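Local coordinates for glutamate receptor kainate-like protein (Pleurobrachia bachei, PDB 4ZDM) that binds glycine between the two lobes of an ionotropic glutamate receptor ligand-binding domain and probably gates an ion channel, at residues I15-F20 with D145-E150; N41-S46 with S245-K250; N57-E62 with N86-I91; V93-N98 with I105-S110. One frame throughout, in Å; residues are numbered along the deposited sequence.

Interaction 1: residues I15-F20 with D145-E150; sequences IPEMPF and DSRNPE. With NA (sodium ion), chain E; GLY (glycine), chain B.
E17 and R147 form a two-pronged salt bridge, their side chains coming from opposite directions. NH1 of R147 donates to OE1 of E17 at 2.8 Å, and NH2 of R147 gives the straighter bond, 165° at the hydrogen, to OE2 of E17 at 2.9 Å. Each oxygen is met on its syn side, although carboxylate and guanidinium planes are turned 34° apart. R147 runs extended from CG to NE, which carries the guanidinium past the bound glycine. One face of that group is covered by the ligand, whose CA lies 3.7 Å above it. N148 N adds a hydrogen bond to the ligand O at 2.9 Å. A leucine in place of R147 would probably leave the E17 carboxylate without its countercharge. D145 OD1 and E150 OE2 bind a sodium ion. The 15-20 loop follows strand 8-13, R147 holds the N-cap position of helix 148-155, and its NE salt-bridges D190 of strand 186-192, so the bridge spans the ligand cleft between the two lobes expected of this family.

Interaction 2: residues N41-S46 with S245-K250; sequences NVEIVS and SELYAK
A salt bridge between E43 and K250, backed by the apolar ends of I44 and L247, joins helix 40-52 to helix 243-254, the last helix of the modelled chain. The two segments run roughly antiparallel, at 143°, with their axes 10.5 Å apart at closest approach. E43 CG stands anti to the carbonyl carbon (chi1 -65°), and the chain then extends toward the opposite helix. K250 comes the other way and bends at chi3 (75°), bringing NZ to 3.0 Å from E43 OE1, on the syn lone pair, with a weak second bond to E43 OE2 at 3.3 Å. E43 OE1 also takes a hydrogen bond from Y251 OH, one residue further along the same helix. In the bilobed fold of glutamate receptor ligand-binding domains, this is where the end of the chain returns to pack on the lobe that the N-terminal part began; 198 residues separate the segments. Next to the charged pair, L247 crosses E43 at a slant, its CD2 4.0 Å from E43 CB and 3.5 Å from E43 OE2. An alanine in place of E43 would probably leave K250 without this countercharge, Y251 OH without its acceptor and one flank of L247 uncovered. The other branch, L247 CD1, touches I44 CG1 at 3.9 Å, while F219 of strand 205-221 packs against I44.

Interaction 3: residues N57-E62 with N86-I91; sequences NFITPE and NKTDMI. With SO4 (sulfate ion), chain D.
I59 points from the end of strand 54-59 at K87 and T88, in the connection leading into strand 90-92. Its CB rests on the T88 methyl, CG2, at 3.8 Å. From there the side chain forks. CG2, anti to the backbone N, meets the aliphatic part of K87, whose CE lies 4.0 Å away as the two side chains cross at about a right angle. CG1 takes the other course, beside the backbone N (chi1 -67°), and carries the tip, CD1, to 3.6 Å from the K87 backbone O. That carbonyl accepts a hydrogen bond from R11 of the second subunit, which also packs on I59. Nearby, N57 ND2 donates to a sulfate oxygen, O3, at 3.1 Å, while K87 NZ pairs with another sulfate. Strands 54-59 and 90-92 flank strand 8-13, both parallel to it, with helix 78-84 in the crossover between them. No hydrogen bond links the two segments: the contact is van der Waals, and the K87 carbonyl and NZ find polar partners outside them.

Interaction 4: residues V93-N98 with I105-S110; sequences VALSNN and IDFSLS. With GLY (glycine), chain B.
The F107 ring and the N97 amide lie stacked, only 12° from parallel, with N97 covering one face of the ring. N97 CA makes a CH-pi contact there, 3.7 Å from the ring centroid and 17° off its normal. The amide follows because N97 CG stands anti to the backbone N, placing ND2 3.5 Å from F107 CB. Other groups approach the ring obliquely: the S96 carbonyl, whose O is 3.5 Å from F107 CE2, and the L95 methyl CD2, 3.7 Å from the same carbon. L95 CD2 also meets I105 CD1 tip to tip at 3.9 Å. Strands 94-96 and 106-107 each pair antiparallel with the long strand 205-221 rather than with one another, and no hydrogen bond joins the two segments. On its other flank, segment 93-98 holds the bound glycine by its backbone. A94 is the centre of an inverse gamma turn; its O accepts from the ligand N at 2.7 Å, and S96 N gives an almost perfectly straight bond (178°) to the ligand OXT at 2.9 Å. S96 OG hydrogen-bonds E191 and takes a weak hydrogen bond from the ligand N. N98 then caps the following helix, its OD1 taking the N-H of R101, the arginine that binds the ligand through NH1. A water accepts from N97 ND2 at 3.1 Å and sits beside S108 O.

Overall arrangement
From the N terminus, strand 8-13 leads into residues 15-20, which open interaction 1, and helix 40-52 then opens interaction 2. Interaction 3 closes first, bringing 86-91 back to 57-62. Interaction 4 follows in series, closing at 105-110, and both are nested inside the loops of interactions 1 and 2. Interaction 1 closes at 145-150, across the ligand cleft, before 245-250 closes interaction 2, so those two cross. They touch through F20 O and N41 N, and through P19 packed on Y248. I15 packs on P61 of interaction 3. N148 and N98 join interactions 1 and 4, which share the bound glycine.

Interaction 1: residues I15-F20 with D145-E150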
loop_
_atom_site.group_PDB
_atom_site.type_symbol
_atom_site.label_atom_id
_atom_site.label_comp_id
_atom_site.label_asym_id
_atom_site.label_seq_id
_atom_site.Cartn_x
_atom_site.Cartn_y
_atom_site.Cartn_z
ATOM N N ILE A 15 -8.967 -7.102 11.802
ATOM C CA ILE A 15 -10.367 -7.038 12.207
ATOM C C ILE A 15 -10.336 -6.970 13.708
ATOM O O ILE A 15 -9.787 -7.830 14.351
ATOM C CB ILE A 15 -11.186 -8.247 11.745
ATOM C CG1 ILE A 15 -11.349 -8.237 10.223
ATOM C CG2 ILE A 15 -12.579 -8.236 12.410
ATOM C CD1 ILE A 15 -11.997 -9.441 9.667
ATOM N N PRO A 16 -11.027 -6.009 14.329
ATOM C CA PRO A 16 -11.112 -6.001 15.785
ATOM C C PRO A 16 -11.783 -7.262 16.312
ATOM O O PRO A 16 -12.887 -7.636 15.867
ATOM C CB PRO A 16 -11.969 -4.769 16.066
ATOM C CG PRO A 16 -11.619 -3.831 14.966
ATOM C CD PRO A 16 -11.591 -4.766 13.765
ATOM N N GLU A 17 -11.121 -7.870 17.293
ATOM C CA GLU A 17 -11.607 -9.034 18.033
ATOM C C GLU A 17 -10.656 -9.244 19.169
ATOM O O GLU A 17 -9.506 -9.668 18.962
ATOM C CB GLU A 17 -11.704 -10.284 17.172
ATOM C CG GLU A 17 -12.341 -11.433 17.914
ATOM C CD GLU A 17 -12.409 -12.690 17.063
ATOM O OE1 GLU A 17 -12.918 -12.551 15.935
ATOM O OE2 GLU A 17 -12.013 -13.769 17.564
ATOM N N MET A 18 -11.076 -8.969 20.395
ATOM C CA MET A 18 -10.251 -9.236 21.542
ATOM C C MET A 18 -10.175 -10.712 21.825
ATOM O O MET A 18 -11.098 -11.452 21.516
ATOM C CB MET A 18 -10.809 -8.439 22.722
ATOM C CG MET A 18 -10.538 -6.928 22.612
ATOM S SD MET A 18 -8.794 -6.483 22.629
ATOM C CE MET A 18 -8.475 -6.540 24.397
ATOM N N PRO A 19 -9.038 -11.168 22.412
ATOM C CA PRO A 19 -7.951 -10.356 22.974
ATOM C C PRO A 19 -6.843 -9.986 21.991
ATOM O O PRO A 19 -5.839 -9.398 22.381
ATOM C CB PRO A 19 -7.382 -11.281 24.063
ATOM C CG PRO A 19 -7.541 -12.634 23.466
ATOM C CD PRO A 19 -8.840 -12.604 22.700
ATOM N N PHE A 20 -7.060 -10.292 20.717
ATOM C CA PHE A 20 -6.008 -10.165 19.724
ATOM C C PHE A 20 -5.826 -8.723 19.234
ATOM O O PHE A 20 -4.686 -8.227 19.164
ATOM C CB PHE A 20 -6.309 -11.098 18.563
ATOM C CG PHE A 20 -6.486 -12.538 18.972
ATOM C CD1 PHE A 20 -5.408 -13.284 19.453
ATOM C CD2 PHE A 20 -7.748 -13.124 18.947
ATOM C CE1 PHE A 20 -5.610 -14.623 19.882
ATOM C CE2 PHE A 20 -7.910 -14.440 19.365
ATOM C CZ PHE A 20 -6.861 -15.169 19.819
ATOM N N ASP A 145 -20.293 -16.635 9.190
ATOM C CA ASP A 145 -19.974 -16.717 7.775
ATOM C C ASP A 145 -18.565 -16.228 7.508
ATOM O O ASP A 145 -18.122 -15.230 8.074
ATOM C CB ASP A 145 -20.941 -15.868 6.944
ATOM C CG ASP A 145 -20.589 -15.856 5.468
ATOM O OD1 ASP A 145 -20.916 -16.843 4.782
ATOM O OD2 ASP A 145 -19.939 -14.901 5.019
ATOM N N SER A 146 -17.876 -16.933 6.611
ATOM C CA SER A 146 -16.547 -16.531 6.110
ATOM C C SER A 146 -15.519 -16.455 7.227
ATOM O O SER A 146 -14.569 -15.679 7.159
ATOM C CB SER A 146 -16.615 -15.209 5.348
ATOM O OG SER A 146 -17.401 -15.362 4.154
ATOM N N ARG A 147 -15.639 -17.332 8.208
ATOM C CA ARG A 147 -14.680 -17.468 9.285
ATOM C C ARG A 147 -14.260 -18.944 9.333
ATOM O O ARG A 147 -14.928 -19.795 8.781
ATOM C CB ARG A 147 -15.311 -16.993 10.607
ATOM C CG ARG A 147 -14.392 -16.876 11.758
ATOM C CD ARG A 147 -15.176 -16.544 13.017
ATOM N NE ARG A 147 -14.464 -16.664 14.275
ATOM C CZ ARG A 147 -13.750 -15.710 14.822
ATOM N NH1 ARG A 147 -13.508 -14.575 14.167
ATOM N NH2 ARG A 147 -13.214 -15.932 16.017
ATOM N N ASN A 148 -13.111 -19.243 9.938
ATOM C CA ASN A 148 -12.548 -20.591 9.877
ATOM C C ASN A 148 -13.421 -21.752 10.366
ATOM O O ASN A 148 -13.424 -22.796 9.720
ATOM C CB ASN A 148 -11.236 -20.560 10.647
ATOM C CG ASN A 148 -10.638 -21.944 10.879
ATOM O OD1 ASN A 148 -10.173 -22.615 9.959
ATOM N ND2 ASN A 148 -10.624 -22.361 12.153
ATOM N N PRO A 149 -14.186 -21.621 11.466
ATOM C CA PRO A 149 -14.992 -22.794 11.834
ATOM C C PRO A 149 -15.930 -23.285 10.729
ATOM O O PRO A 149 -15.932 -24.487 10.502
ATOM C CB PRO A 149 -15.765 -22.318 13.084
ATOM C CG PRO A 149 -14.818 -21.263 13.662
ATOM C CD PRO A 149 -14.311 -20.547 12.468
ATOM N N GLU A 150 -16.658 -22.391 10.047
ATOM C CA GLU A 150 -17.551 -22.782 8.962
ATOM C C GLU A 150 -16.711 -23.463 7.886
ATOM O O GLU A 150 -17.109 -24.517 7.399
ATOM C CB GLU A 150 -18.273 -21.576 8.389
ATOM C CG GLU A 150 -19.215 -21.906 7.230
ATOM C CD GLU A 150 -19.658 -20.674 6.444
ATOM O OE1 GLU A 150 -18.816 -19.823 6.057
ATOM O OE2 GLU A 150 -20.881 -20.575 6.210
HETATM NA NA NA E . -22.144 -18.860 5.249
HETATM N N GLY B . -9.573 -16.589 13.656
HETATM C CA GLY B . -10.730 -16.611 12.723
HETATM C C GLY B . -10.379 -16.917 11.310
HETATM O O GLY B . -11.258 -17.091 10.452
HETATM O OXT GLY B . -9.164 -16.995 10.953
HETATM O O HOH W 1 -23.267 -20.578 3.575
#

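Interaction 2: residues N41-S46 with S245-K250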
loop_
_atom_site.group_PDB
_atom_site.type_symbol
_atom_site.label_atom_id
_atom_site.label_comp_id
_atom_site.label_asym_id
_atom_site.label_seq_id
_atom_site.Cartn_x
_atom_site.Cartn_y
_atom_site.Cartn_z
ATOM N N ASN A 41 -1.980 -9.051 19.524
ATOM C CA ASN A 41 -1.346 -9.048 18.205
ATOM C C ASN A 41 -0.825 -7.652 17.838
ATOM O O ASN A 41 0.137 -7.538 17.074
ATOM C CB ASN A 41 -2.313 -9.520 17.127
ATOM C CG ASN A 41 -2.691 -10.970 17.245
ATOM O OD1 ASN A 41 -2.646 -11.569 18.328
ATOM N ND2 ASN A 41 -3.155 -11.545 16.139
ATOM N N VAL A 42 -1.469 -6.590 18.362
ATOM C CA VAL A 42 -0.998 -5.236 18.182
ATOM C C VAL A 42 0.370 -5.111 18.830
ATOM O O VAL A 42 1.278 -4.530 18.253
ATOM C CB VAL A 42 -2.042 -4.243 18.766
ATOM C CG1 VAL A 42 -1.519 -2.841 18.726
ATOM C CG2 VAL A 42 -3.334 -4.391 17.983
ATOM N N GLU A 43 0.518 -5.679 20.036
ATOM C CA GLU A 43 1.817 -5.650 20.677
ATOM C C GLU A 43 2.854 -6.528 19.964
ATOM O O GLU A 43 4.027 -6.132 19.791
ATOM C CB GLU A 43 1.704 -6.054 22.158
ATOM C CG GLU A 43 0.873 -5.033 22.929
ATOM C CD GLU A 43 1.052 -5.118 24.448
ATOM O OE1 GLU A 43 0.006 -5.020 25.108
ATOM O OE2 GLU A 43 2.222 -5.210 24.896
ATOM N N ILE A 44 2.447 -7.688 19.456
ATOM C CA ILE A 44 3.356 -8.511 18.666
ATOM C C ILE A 44 3.880 -7.730 17.463
ATOM O O ILE A 44 5.068 -7.733 17.149
ATOM C CB ILE A 44 2.699 -9.827 18.215
ATOM C CG1 ILE A 44 2.487 -10.741 19.407
ATOM C CG2 ILE A 44 3.507 -10.538 17.110
ATOM C CD1 ILE A 44 1.701 -12.004 19.092
ATOM N N VAL A 45 2.981 -7.073 16.750
ATOM C CA VAL A 45 3.374 -6.320 15.576
ATOM C C VAL A 45 4.308 -5.157 15.930
ATOM O O VAL A 45 5.242 -4.877 15.168
ATOM C CB VAL A 45 2.117 -5.830 14.791
ATOM C CG1 VAL A 45 2.464 -4.757 13.771
ATOM C CG2 VAL A 45 1.426 -7.028 14.119
ATOM N N SER A 46 4.026 -4.443 17.013
ATOM C CA SER A 46 4.919 -3.373 17.422
ATOM C C SER A 46 6.329 -3.884 17.668
ATOM O O SER A 46 7.303 -3.288 17.173
ATOM C CB SER A 46 4.340 -2.696 18.634
ATOM O OG SER A 46 5.248 -1.700 19.083
ATOM N N SER A 245 2.601 -16.228 25.188
ATOM C CA SER A 245 1.803 -16.680 26.315
ATOM C C SER A 245 1.634 -15.631 27.371
ATOM O O SER A 245 0.548 -15.459 27.922
ATOM C CB SER A 245 2.423 -17.916 26.937
ATOM O OG SER A 245 2.270 -18.980 26.049
ATOM N N GLU A 246 2.693 -14.888 27.667
ATOM C CA GLU A 246 2.607 -13.814 28.664
ATOM C C GLU A 246 1.707 -12.668 28.225
ATOM O O GLU A 246 0.943 -12.144 29.039
ATOM C CB GLU A 246 4.002 -13.270 28.982
ATOM C CG GLU A 246 4.924 -14.244 29.717
ATOM C CD GLU A 246 6.384 -13.767 29.722
ATOM O OE1 GLU A 246 6.702 -12.722 29.082
ATOM O OE2 GLU A 246 7.212 -14.443 30.376
ATOM N N LEU A 247 1.746 -12.308 26.943
ATOM C CA LEU A 247 0.825 -11.275 26.434
ATOM C C LEU A 247 -0.593 -11.721 26.553
ATOM O O LEU A 247 -1.459 -10.945 26.948
ATOM C CB LEU A 247 1.151 -10.928 24.968
ATOM C CG LEU A 247 2.378 -10.114 24.696
ATOM C CD1 LEU A 247 2.726 -10.093 23.235
ATOM C CD2 LEU A 247 2.131 -8.668 25.203
ATOM N N TYR A 248 -0.863 -12.956 26.155
ATOM C CA TYR A 248 -2.224 -13.458 26.216
ATOM C C TYR A 248 -2.733 -13.424 27.649
ATOM O O TYR A 248 -3.839 -12.943 27.935
ATOM C CB TYR A 248 -2.308 -14.864 25.644
ATOM C CG TYR A 248 -3.720 -15.307 25.368
ATOM C CD1 TYR A 248 -4.495 -15.822 26.396
ATOM C CD2 TYR A 248 -4.276 -15.186 24.113
ATOM C CE1 TYR A 248 -5.793 -16.192 26.166
ATOM C CE2 TYR A 248 -5.558 -15.589 23.871
ATOM C CZ TYR A 248 -6.304 -16.076 24.882
ATOM O OH TYR A 248 -7.609 -16.466 24.667
ATOM N N ALA A 249 -1.923 -13.922 28.557
ATOM C CA ALA A 249 -2.310 -13.897 29.974
ATOM C C ALA A 249 -2.524 -12.494 30.495
ATOM O O ALA A 249 -3.462 -12.238 31.313
ATOM C CB ALA A 249 -1.259 -14.635 30.807
ATOM N N LYS A 250 -1.709 -11.532 30.065
ATOM C CA LYS A 250 -1.903 -10.166 30.499
ATOM C C LYS A 250 -3.285 -9.645 30.100
ATOM O O LYS A 250 -3.993 -8.993 30.912
ATOM C CB LYS A 250 -0.811 -9.268 29.933
ATOM C CG LYS A 250 -0.976 -7.818 30.306
ATOM C CD LYS A 250 0.130 -6.942 29.770
ATOM C CE LYS A 250 -0.061 -6.723 28.302
ATOM N NZ LYS A 250 0.963 -5.749 27.856
#

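Interaction 3: residues N57-E62 with N86-I91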
loop_
_atom_site.group_PDB
_atom_site.type_symbol
_atom_site.label_atom_id
_atom_site.label_comp_id
_atom_site.label_asym_id
_atom_site.label_seq_id
_atom_site.Cartn_x
_atom_site.Cartn_y
_atom_site.Cartn_z
ATOM N N ASN A 57 0.869 0.574 8.717
ATOM C CA ASN A 57 -0.452 0.974 9.124
ATOM C C ASN A 57 -1.388 -0.194 9.021
ATOM O O ASN A 57 -1.022 -1.252 8.434
ATOM C CB ASN A 57 -0.982 2.144 8.298
ATOM C CG ASN A 57 -0.258 3.425 8.643
ATOM O OD1 ASN A 57 -0.276 3.868 9.787
ATOM N ND2 ASN A 57 0.505 3.967 7.693
ATOM N N PHE A 58 -2.572 -0.062 9.592
ATOM C CA PHE A 58 -3.553 -1.118 9.585
ATOM C C PHE A 58 -4.635 -0.851 8.582
ATOM O O PHE A 58 -5.052 0.320 8.388
ATOM C CB PHE A 58 -4.220 -1.227 10.977
ATOM C CG PHE A 58 -3.345 -1.727 12.087
ATOM C CD1 PHE A 58 -2.227 -2.509 11.874
ATOM C CD2 PHE A 58 -3.669 -1.455 13.430
ATOM C CE1 PHE A 58 -1.477 -2.983 12.914
ATOM C CE2 PHE A 58 -2.908 -1.929 14.449
ATOM C CZ PHE A 58 -1.798 -2.675 14.214
ATOM N N ILE A 59 -5.207 -1.871 7.953
ATOM C CA ILE A 59 -6.309 -1.705 7.034
ATOM C C ILE A 59 -7.338 -2.746 7.398
ATOM O O ILE A 59 -7.033 -3.949 7.494
ATOM C CB ILE A 59 -5.900 -1.860 5.547
ATOM C CG1 ILE A 59 -4.962 -0.688 5.148
ATOM C CG2 ILE A 59 -7.161 -1.947 4.648
ATOM C CD1 ILE A 59 -4.608 -0.652 3.699
ATOM N N THR A 60 -8.565 -2.308 7.652
ATOM C CA THR A 60 -9.698 -3.169 7.992
ATOM C C THR A 60 -10.558 -3.380 6.760
ATOM O O THR A 60 -10.945 -2.393 6.078
ATOM C CB THR A 60 -10.538 -2.481 9.085
ATOM O OG1 THR A 60 -9.699 -2.198 10.188
ATOM C CG2 THR A 60 -11.645 -3.360 9.580
ATOM N N PRO A 61 -10.886 -4.633 6.421
ATOM C CA PRO A 61 -11.698 -4.831 5.213
ATOM C C PRO A 61 -13.071 -4.239 5.376
ATOM O O PRO A 61 -13.676 -4.320 6.437
ATOM C CB PRO A 61 -11.788 -6.349 5.072
ATOM C CG PRO A 61 -11.451 -6.870 6.413
ATOM C CD PRO A 61 -10.512 -5.897 7.051
ATOM N N GLU A 62 -13.575 -3.682 4.280
ATOM C CA GLU A 62 -14.919 -3.108 4.306
ATOM C C GLU A 62 -15.981 -4.093 4.802
ATOM O O GLU A 62 -16.912 -3.724 5.535
ATOM C CB GLU A 62 -15.270 -2.604 2.902
ATOM C CG GLU A 62 -14.232 -1.635 2.354
ATOM C CD GLU A 62 -14.586 -1.100 0.981
ATOM O OE1 GLU A 62 -15.789 -1.095 0.626
ATOM O OE2 GLU A 62 -13.652 -0.688 0.260
ATOM N N ASN A 86 -3.213 -7.175 -2.902
ATOM C CA ASN A 86 -2.131 -6.261 -2.591
ATOM C C ASN A 86 -2.607 -4.987 -1.910
ATOM O O ASN A 86 -1.806 -4.051 -1.747
ATOM C CB ASN A 86 -1.321 -5.913 -3.859
ATOM C CG ASN A 86 0.158 -5.992 -3.637
ATOM O OD1 ASN A 86 0.759 -5.093 -3.147
ATOM N ND2 ASN A 86 0.760 -7.081 -4.051
ATOM N N LYS A 87 -3.828 -4.977 -1.397
ATOM C CA LYS A 87 -4.237 -3.870 -0.554
ATOM C C LYS A 87 -3.469 -3.912 0.770
ATOM O O LYS A 87 -3.040 -2.876 1.300
ATOM C CB LYS A 87 -5.753 -3.918 -0.345
ATOM C CG LYS A 87 -6.263 -2.708 0.420
ATOM C CD LYS A 87 -7.724 -2.436 0.206
ATOM C CE LYS A 87 -8.106 -1.062 0.816
ATOM N NZ LYS A 87 -7.343 0.043 0.190
ATOM N N THR A 88 -3.305 -5.115 1.306
ATOM C CA THR A 88 -2.424 -5.353 2.434
ATOM C C THR A 88 -1.296 -6.266 2.050
ATOM O O THR A 88 -1.323 -6.903 1.001
ATOM C CB THR A 88 -3.174 -5.967 3.609
ATOM O OG1 THR A 88 -3.834 -7.147 3.120
ATOM C CG2 THR A 88 -4.192 -4.987 4.181
ATOM N N ASP A 89 -0.266 -6.294 2.885
ATOM C CA ASP A 89 0.919 -7.138 2.699
ATOM C C ASP A 89 1.028 -8.304 3.671
ATOM O O ASP A 89 1.748 -9.285 3.396
ATOM C CB ASP A 89 2.162 -6.271 2.830
ATOM C CG ASP A 89 2.141 -5.130 1.872
ATOM O OD1 ASP A 89 2.107 -5.370 0.627
ATOM O OD2 ASP A 89 2.097 -3.954 2.307
ATOM N N MET A 90 0.319 -8.242 4.805
ATOM C CA MET A 90 0.317 -9.315 5.767
ATOM C C MET A 90 -0.927 -9.181 6.613
ATOM O O MET A 90 -1.317 -8.053 6.930
ATOM C CB MET A 90 1.614 -9.294 6.633
ATOM C CG MET A 90 1.689 -10.401 7.629
ATOM S SD MET A 90 3.366 -10.667 8.307
ATOM C CE MET A 90 3.632 -9.151 9.122
ATOM N N ILE A 91 -1.543 -10.298 6.952
ATOM C CA ILE A 91 -2.732 -10.317 7.817
ATOM C C ILE A 91 -2.273 -10.606 9.213
ATOM O O ILE A 91 -1.569 -11.590 9.431
ATOM C CB ILE A 91 -3.705 -11.374 7.339
ATOM C CG1 ILE A 91 -4.212 -11.077 5.940
ATOM C CG2 ILE A 91 -4.833 -11.546 8.353
ATOM C CD1 ILE A 91 -4.964 -12.254 5.288
HETATM S S SO4 D . -0.870 3.775 4.326
HETATM O O1 SO4 D . -2.163 3.995 5.061
HETATM O O2 SO4 D . -1.193 3.455 2.915
HETATM O O3 SO4 D . -0.187 2.597 4.961
HETATM O O4 SO4 D . 0.011 4.946 4.384
#

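Interaction 4: residues V93-N98 with I105-S110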
loop_
_atom_site.group_PDB
_atom_site.type_symbol
_atom_site.label_atom_id
_atom_site.label_comp_id
_atom_site.label_asym_id
_atom_site.label_seq_id
_atom_site.Cartn_x
_atom_site.Cartn_y
_atom_site.Cartn_z
ATOM N N VAL A 93 -4.393 -10.523 12.230
ATOM C CA VAL A 93 -5.306 -11.179 13.167
ATOM C C VAL A 93 -4.712 -12.528 13.538
ATOM O O VAL A 93 -3.674 -12.936 12.977
ATOM C CB VAL A 93 -6.696 -11.358 12.601
ATOM C CG1 VAL A 93 -7.322 -9.984 12.205
ATOM C CG2 VAL A 93 -6.763 -12.327 11.416
ATOM N N ALA A 94 -5.367 -13.246 14.449
ATOM C CA ALA A 94 -5.060 -14.646 14.667
ATOM C C ALA A 94 -5.785 -15.399 13.585
ATOM O O ALA A 94 -6.975 -15.762 13.664
ATOM C CB ALA A 94 -5.492 -15.080 16.080
ATOM N N LEU A 95 -5.060 -15.563 12.476
ATOM C CA LEU A 95 -5.657 -16.139 11.272
ATOM C C LEU A 95 -5.485 -17.637 11.278
ATOM O O LEU A 95 -4.361 -18.166 11.342
ATOM C CB LEU A 95 -5.029 -15.549 10.008
ATOM C CG LEU A 95 -5.795 -15.800 8.725
ATOM C CD1 LEU A 95 -7.118 -15.047 8.681
ATOM C CD2 LEU A 95 -4.946 -15.467 7.503
ATOM N N SER A 96 -6.601 -18.356 11.253
ATOM C CA SER A 96 -6.559 -19.789 11.340
ATOM C C SER A 96 -6.058 -20.413 10.052
ATOM O O SER A 96 -6.546 -20.139 8.942
ATOM C CB SER A 96 -7.950 -20.315 11.662
ATOM O OG SER A 96 -8.396 -19.608 12.803
ATOM N N ASN A 97 -5.090 -21.331 10.213
ATOM C CA ASN A 97 -4.482 -22.045 9.114
ATOM C C ASN A 97 -5.330 -23.255 8.818
ATOM O O ASN A 97 -5.444 -24.171 9.629
ATOM C CB ASN A 97 -3.052 -22.417 9.519
ATOM C CG ASN A 97 -2.291 -23.127 8.463
ATOM O OD1 ASN A 97 -2.866 -23.711 7.540
ATOM N ND2 ASN A 97 -0.949 -23.050 8.575
ATOM N N ASN A 98 -5.987 -23.228 7.672
ATOM C CA ASN A 98 -6.745 -24.384 7.195
ATOM C C ASN A 98 -6.340 -24.649 5.765
ATOM O O ASN A 98 -5.705 -23.814 5.076
ATOM C CB ASN A 98 -8.265 -24.216 7.363
ATOM C CG ASN A 98 -8.849 -23.104 6.540
ATOM O OD1 ASN A 98 -8.590 -22.987 5.355
ATOM N ND2 ASN A 98 -9.697 -22.315 7.161
ATOM N N ILE A 105 -2.813 -18.793 0.064
ATOM C CA ILE A 105 -1.884 -17.922 0.790
ATOM C C ILE A 105 -0.972 -18.778 1.655
ATOM O O ILE A 105 -1.225 -19.966 1.857
ATOM C CB ILE A 105 -2.629 -16.899 1.659
ATOM C CG1 ILE A 105 -3.452 -17.567 2.761
ATOM C CG2 ILE A 105 -3.505 -16.021 0.766
ATOM C CD1 ILE A 105 -3.861 -16.563 3.886
ATOM N N ASP A 106 0.083 -18.157 2.133
ATOM C CA ASP A 106 0.980 -18.763 3.127
ATOM C C ASP A 106 0.619 -18.299 4.521
ATOM O O ASP A 106 -0.003 -17.232 4.722
ATOM C CB ASP A 106 2.428 -18.397 2.872
ATOM C CG ASP A 106 3.131 -19.277 1.825
ATOM O OD1 ASP A 106 2.559 -20.289 1.368
ATOM O OD2 ASP A 106 4.296 -18.935 1.531
ATOM N N PHE A 107 0.998 -19.111 5.489
ATOM C CA PHE A 107 0.877 -18.796 6.912
ATOM C C PHE A 107 2.264 -18.741 7.509
ATOM O O PHE A 107 3.131 -19.582 7.203
ATOM C CB PHE A 107 0.024 -19.847 7.615
ATOM C CG PHE A 107 -1.410 -19.735 7.271
ATOM C CD1 PHE A 107 -1.911 -20.328 6.129
ATOM C CD2 PHE A 107 -2.255 -18.993 8.036
ATOM C CE1 PHE A 107 -3.257 -20.199 5.789
ATOM C CE2 PHE A 107 -3.585 -18.854 7.719
ATOM C CZ PHE A 107 -4.094 -19.456 6.574
ATOM N N SER A 108 2.437 -17.757 8.365
ATOM C CA SER A 108 3.655 -17.697 9.170
ATOM C C SER A 108 3.726 -18.852 10.118
ATOM O O SER A 108 2.760 -19.565 10.360
ATOM C CB SER A 108 3.721 -16.386 9.970
ATOM O OG SER A 108 2.811 -16.357 11.071
ATOM N N LEU A 109 4.910 -18.999 10.707
ATOM C CA LEU A 109 5.043 -19.775 11.922
ATOM C C LEU A 109 3.990 -19.277 12.907
ATOM O O LEU A 109 3.740 -18.073 13.016
ATOM C CB LEU A 109 6.479 -19.651 12.452
ATOM C CG LEU A 109 6.886 -20.466 13.643
ATOM C CD1 LEU A 109 8.367 -20.966 13.441
ATOM C CD2 LEU A 109 6.763 -19.604 14.852
ATOM N N SER A 110 3.336 -20.200 13.623
ATOM C CA SER A 110 2.156 -19.835 14.364
ATOM C C SER A 110 2.418 -19.166 15.673
ATOM O O SER A 110 3.465 -19.404 16.315
ATOM C CB SER A 110 1.305 -21.064 14.550
ATOM O OG SER A 110 2.004 -22.049 15.311
HETATM N N GLY B . -9.573 -16.589 13.656
HETATM C CA GLY B . -10.730 -16.611 12.723
HETATM C C GLY B . -10.379 -16.917 11.310
HETATM O O GLY B . -11.258 -17.091 10.452
HETATM O OXT GLY B . -9.164 -16.995 10.953
HETATM O O HOH W 2 0.790 -21.751 10.796
#